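Local coordinates for YbbR family protein (Desulfitobacterium hafniense, PDB 3LYW), which is of unknown function, this chain being a fragment, probably a YbbR domain, of a longer YbbR-family protein, followed by a short C-terminal tag, at residues Arg1-Leu7 with Val27-Gly33. Residues are numbered along the deposited sequence; the frame is centred on the assembly and turned at random.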
ATOM      1  N   ARG A   1       3.647 -20.541   9.178  1.00 38.75           N
ATOM      2  CA  ARG A   1       2.359 -20.392   8.438  1.00 33.50           C
ATOM      3  C   ARG A   1       2.588 -19.657   7.114  1.00 31.68           C
ATOM      4  O   ARG A   1       1.884 -19.904   6.132  1.00 36.82           O
ATOM      5  CB  ARG A   1       1.355 -19.610   9.285  1.00 36.53           C
ATOM      6  CG  ARG A   1      -0.087 -19.706   8.812  1.00 38.55           C
ATOM      7  CD  ARG A   1      -0.981 -18.834   9.673  1.00 47.49           C
ATOM      8  NE  ARG A   1      -2.394 -19.175   9.547  1.00 47.67           N
ATOM      9  CZ  ARG A   1      -3.363 -18.568  10.221  1.00 56.27           C
ATOM     10  NH1 ARG A   1      -3.070 -17.588  11.066  1.00 54.89           N
ATOM     11  NH2 ARG A   1      -4.624 -18.946  10.062  1.00 62.04           N
ATOM     12  N   ASP A   2       3.577 -18.761   7.095  1.00 26.14           N
ATOM     13  CA  ASP A   2       3.907 -17.978   5.897  1.00 22.70           C
ATOM     14  C   ASP A   2       2.635 -17.612   5.137  1.00 22.51           C
ATOM     15  O   ASP A   2       2.484 -17.942   3.963  1.00 27.82           O
ATOM     16  CB  ASP A   2       4.834 -18.781   4.980  1.00 26.90           C
ATOM     17  CG  ASP A   2       5.990 -19.407   5.733  1.00 35.76           C
ATOM     18  OD1 ASP A   2       6.671 -18.684   6.494  1.00 27.73           O
ATOM     19  OD2 ASP A   2       6.211 -20.625   5.567  1.00 41.19           O
ATOM     20  N   PRO A   3       1.705 -16.913   5.800  1.00 25.04           N
ATOM     21  CA  PRO A   3       0.439 -16.513   5.182  1.00 22.67           C
ATOM     22  C   PRO A   3       0.533 -15.556   3.999  1.00 27.12           C
ATOM     23  O   PRO A   3       1.387 -14.671   3.963  1.00 18.80           O
ATOM     24  CB  PRO A   3      -0.323 -15.901   6.350  1.00 22.15           C
ATOM     25  CG  PRO A   3       0.770 -15.252   7.146  1.00 27.37           C
ATOM     26  CD  PRO A   3       1.838 -16.330   7.149  1.00 21.68           C
ATOM     27  N   THR A   4      -0.344 -15.761   3.020  1.00 26.40           N
ATOM     28  CA  THR A   4      -0.410 -14.894   1.851  1.00 24.69           C
ATOM     29  C   THR A   4      -1.584 -14.003   2.188  1.00 21.20           C
ATOM     30  O   THR A   4      -2.679 -14.495   2.447  1.00 22.85           O
ATOM     31  CB  THR A   4      -0.705 -15.683   0.570  1.00 29.66           C
ATOM     32  OG1 THR A   4       0.434 -16.484   0.240  1.00 32.82           O
ATOM     33  CG2 THR A   4      -0.991 -14.734  -0.586  1.00 28.73           C
ATOM     34  N   LEU A   5      -1.353 -12.697   2.210  1.00 20.15           N
ATOM     35  CA  LEU A   5      -2.396 -11.754   2.575  1.00 21.48           C
ATOM     36  C   LEU A   5      -2.877 -10.892   1.421  1.00 23.83           C
ATOM     37  O   LEU A   5      -2.162 -10.671   0.448  1.00 25.91           O
ATOM     38  CB  LEU A   5      -1.882 -10.839   3.690  1.00 21.94           C
ATOM     39  CG  LEU A   5      -1.072 -11.563   4.771  1.00 24.04           C
ATOM     40  CD1 LEU A   5      -0.492 -10.554   5.749  1.00 26.92           C
ATOM     41  CD2 LEU A   5      -1.943 -12.575   5.467  1.00 26.55           C
ATOM     42  N   THR A   6      -4.109 -10.412   1.550  1.00 20.37           N
ATOM     43  CA  THR A   6      -4.715  -9.517   0.573  1.00 27.75           C
ATOM     44  C   THR A   6      -5.034  -8.264   1.374  1.00 29.24           C
ATOM     45  O   THR A   6      -5.952  -8.265   2.200  1.00 27.76           O
ATOM     46  CB  THR A   6      -6.004 -10.107  -0.001  1.00 26.59           C
ATOM     47  OG1 THR A   6      -5.696 -11.360  -0.624  1.00 24.47           O
ATOM     48  CG2 THR A   6      -6.619  -9.159  -1.030  1.00 32.14           C
ATOM     49  N   LEU A   7      -4.258  -7.208   1.149  1.00 19.17           N
ATOM     50  CA  LEU A   7      -4.438  -5.973   1.898  1.00 20.54           C
ATOM     51  C   LEU A   7      -4.965  -4.854   1.015  1.00 22.12           C
ATOM     52  O   LEU A   7      -4.727  -4.841  -0.199  1.00 18.63           O
ATOM     53  CB  LEU A   7      -3.104  -5.534   2.496  1.00 23.36           C
ATOM     54  CG  LEU A   7      -2.323  -6.613   3.237  1.00 28.73           C
ATOM     55  CD1 LEU A   7      -0.949  -6.071   3.588  1.00 28.51           C
ATOM     56  CD2 LEU A   7      -3.082  -7.061   4.471  1.00 34.80           C
ATOM     57  N   VAL A  27      -3.715  -5.346  -2.757  1.00 19.06           N
ATOM     58  CA  VAL A  27      -2.352  -5.840  -2.869  1.00 21.99           C
ATOM     59  C   VAL A  27      -2.219  -7.244  -2.275  1.00 18.27           C
ATOM     60  O   VAL A  27      -2.754  -7.517  -1.193  1.00 17.64           O
ATOM     61  CB  VAL A  27      -1.386  -4.902  -2.116  1.00 17.81           C
ATOM     62  CG1 VAL A  27       0.020  -5.447  -2.183  1.00 20.20           C
ATOM     63  CG2 VAL A  27      -1.442  -3.514  -2.714  1.00 22.58           C
ATOM     64  N   ARG A  28      -1.509  -8.127  -2.979  1.00 16.19           N
ATOM     65  CA  ARG A  28      -1.288  -9.488  -2.479  1.00 19.36           C
ATOM     66  C   ARG A  28       0.132  -9.546  -1.925  1.00 17.39           C
ATOM     67  O   ARG A  28       1.082  -9.157  -2.609  1.00 22.22           O
ATOM     68  CB  ARG A  28      -1.443 -10.505  -3.602  1.00 19.86           C
ATOM     69  CG  ARG A  28      -2.853 -10.602  -4.110  1.00 40.63           C
ATOM     70  CD  ARG A  28      -3.544 -11.861  -3.627  1.00 47.40           C
ATOM     71  NE  ARG A  28      -3.609 -12.864  -4.687  1.00 55.80           N
ATOM     72  CZ  ARG A  28      -4.413 -13.924  -4.671  1.00 58.72           C
ATOM     73  NH1 ARG A  28      -5.227 -14.127  -3.644  1.00 56.75           N
ATOM     74  NH2 ARG A  28      -4.415 -14.772  -5.692  1.00 50.60           N
ATOM     75  N   VAL A  29       0.272 -10.038  -0.695  1.00 17.73           N
ATOM     76  CA  VAL A  29       1.569 -10.111  -0.043  1.00 16.05           C
ATOM     77  C   VAL A  29       1.926 -11.515   0.431  1.00 18.98           C
ATOM     78  O   VAL A  29       1.143 -12.166   1.111  1.00 24.65           O
ATOM     79  CB  VAL A  29       1.611  -9.155   1.177  1.00 19.46           C
ATOM     80  CG1 VAL A  29       2.962  -9.238   1.871  1.00 26.54           C
ATOM     81  CG2 VAL A  29       1.330  -7.719   0.729  1.00 21.50           C
ATOM     82  N   LYS A  30       3.112 -11.974   0.048  1.00 19.59           N
ATOM     83  CA  LYS A  30       3.613 -13.274   0.466  1.00 20.54           C
ATOM     84  C   LYS A  30       4.525 -12.969   1.634  1.00 19.40           C
ATOM     85  O   LYS A  30       5.262 -11.974   1.619  1.00 15.99           O
ATOM     86  CB  LYS A  30       4.400 -13.951  -0.655  1.00 23.55           C
ATOM     87  CG  LYS A  30       3.531 -14.407  -1.812  1.00 28.98           C
ATOM     88  CD  LYS A  30       4.322 -15.240  -2.796  1.00 36.01           C
ATOM     89  CE  LYS A  30       3.470 -15.662  -3.983  1.00 41.80           C
ATOM     90  NZ  LYS A  30       4.293 -16.351  -5.020  1.00 47.91           N
ATOM     91  N   THR A  31       4.490 -13.831   2.641  1.00 22.48           N
ATOM     92  CA  THR A  31       5.272 -13.595   3.842  1.00 21.62           C
ATOM     93  C   THR A  31       5.943 -14.838   4.390  1.00 19.46           C
ATOM     94  O   THR A  31       5.636 -15.962   3.979  1.00 23.52           O
ATOM     95  CB  THR A  31       4.363 -13.067   4.955  1.00 17.37           C
ATOM     96  OG1 THR A  31       3.497 -14.123   5.384  1.00 23.01           O
ATOM     97  CG2 THR A  31       3.505 -11.932   4.454  1.00 15.00           C
ATOM     98  N   GLU A  32       6.847 -14.617   5.342  1.00 24.24           N
ATOM     99  CA  GLU A  32       7.530 -15.714   6.003  1.00 30.34           C
ATOM    100  C   GLU A  32       7.467 -15.443   7.496  1.00 23.13           C
ATOM    101  O   GLU A  32       7.816 -14.350   7.950  1.00 24.37           O
ATOM    102  CB  GLU A  32       8.983 -15.823   5.531  1.00 33.62           C
ATOM    103  CG  GLU A  32       9.104 -15.999   4.025  1.00 49.59           C
ATOM    104  CD  GLU A  32      10.402 -16.659   3.594  1.00 49.57           C
ATOM    105  OE1 GLU A  32      11.475 -16.250   4.082  1.00 45.06           O
ATOM    106  OE2 GLU A  32      10.343 -17.583   2.755  1.00 51.22           O
ATOM    107  N   GLY A  33       7.001 -16.437   8.248  1.00 23.90           N
ATOM    108  CA  GLY A  33       6.885 -16.285   9.683  1.00 24.86           C
ATOM    109  C   GLY A  33       5.510 -16.710  10.150  1.00 24.39           C
ATOM    110  O   GLY A  33       4.703 -17.193   9.350  1.00 21.65           O
TER
HETATM  111  O   HOH W   1       2.977 -16.413   1.769  1.00 26.61           O
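Thr31 OG1 donates to Pro3 O at 2.6 Å, arriving in the carbonyl plane on a lone pair (C=O...donor angle 134°). Its chi1 of 70° tucks the hydroxyl between N and C of its own backbone and brings it against the proline ring as well, with Pro3 CD 3.3 Å from Thr31 OG1; the two side chains cross at about a right angle. A valine in place of Thr31 would probably leave Pro3 O without this donor and lose the hydroxyl's contact with Pro3 CD. A water links the two strands beside it: it accepts from Thr31 N, donates to Asp2 O at 2.7 Å and hydrogen-bonds Thr4 OG1. Farther out, Asp2 holds Gly33 at two points. Its N donates to Gly33 O, while chi1 of -48° keeps CG beside its own backbone N, and Asp2 OD1 takes Gly33 N at 2.9 Å, nearly along the C-O axis.

Leu5 and Val29 form a hydrogen-bonded antiparallel pair, as do Leu7 and Val27; Leu5 N donates to Val29 O and Val29 N to Leu5 O, each at 2.8 Å. On the leucine face, Leu7 CD1 meets Val29 CG2 at 4.0 Å, and Val63 touches both residues. On the opposite, exposed face, Arg28 bends at chi2 and chi3 to run beside Thr6, Arg28 CD lying 3.7 Å from Thr6 OG1; Lys30 reaches Glu73 in a salt bridge. With strand 69-85 pairing on the other edge of 27-33, the evidence describes an antiparallel strand pair within the mixed beta-sheet of what is probably a YbbR domain, its outer end joined through Asp2, Thr31 and a bound water.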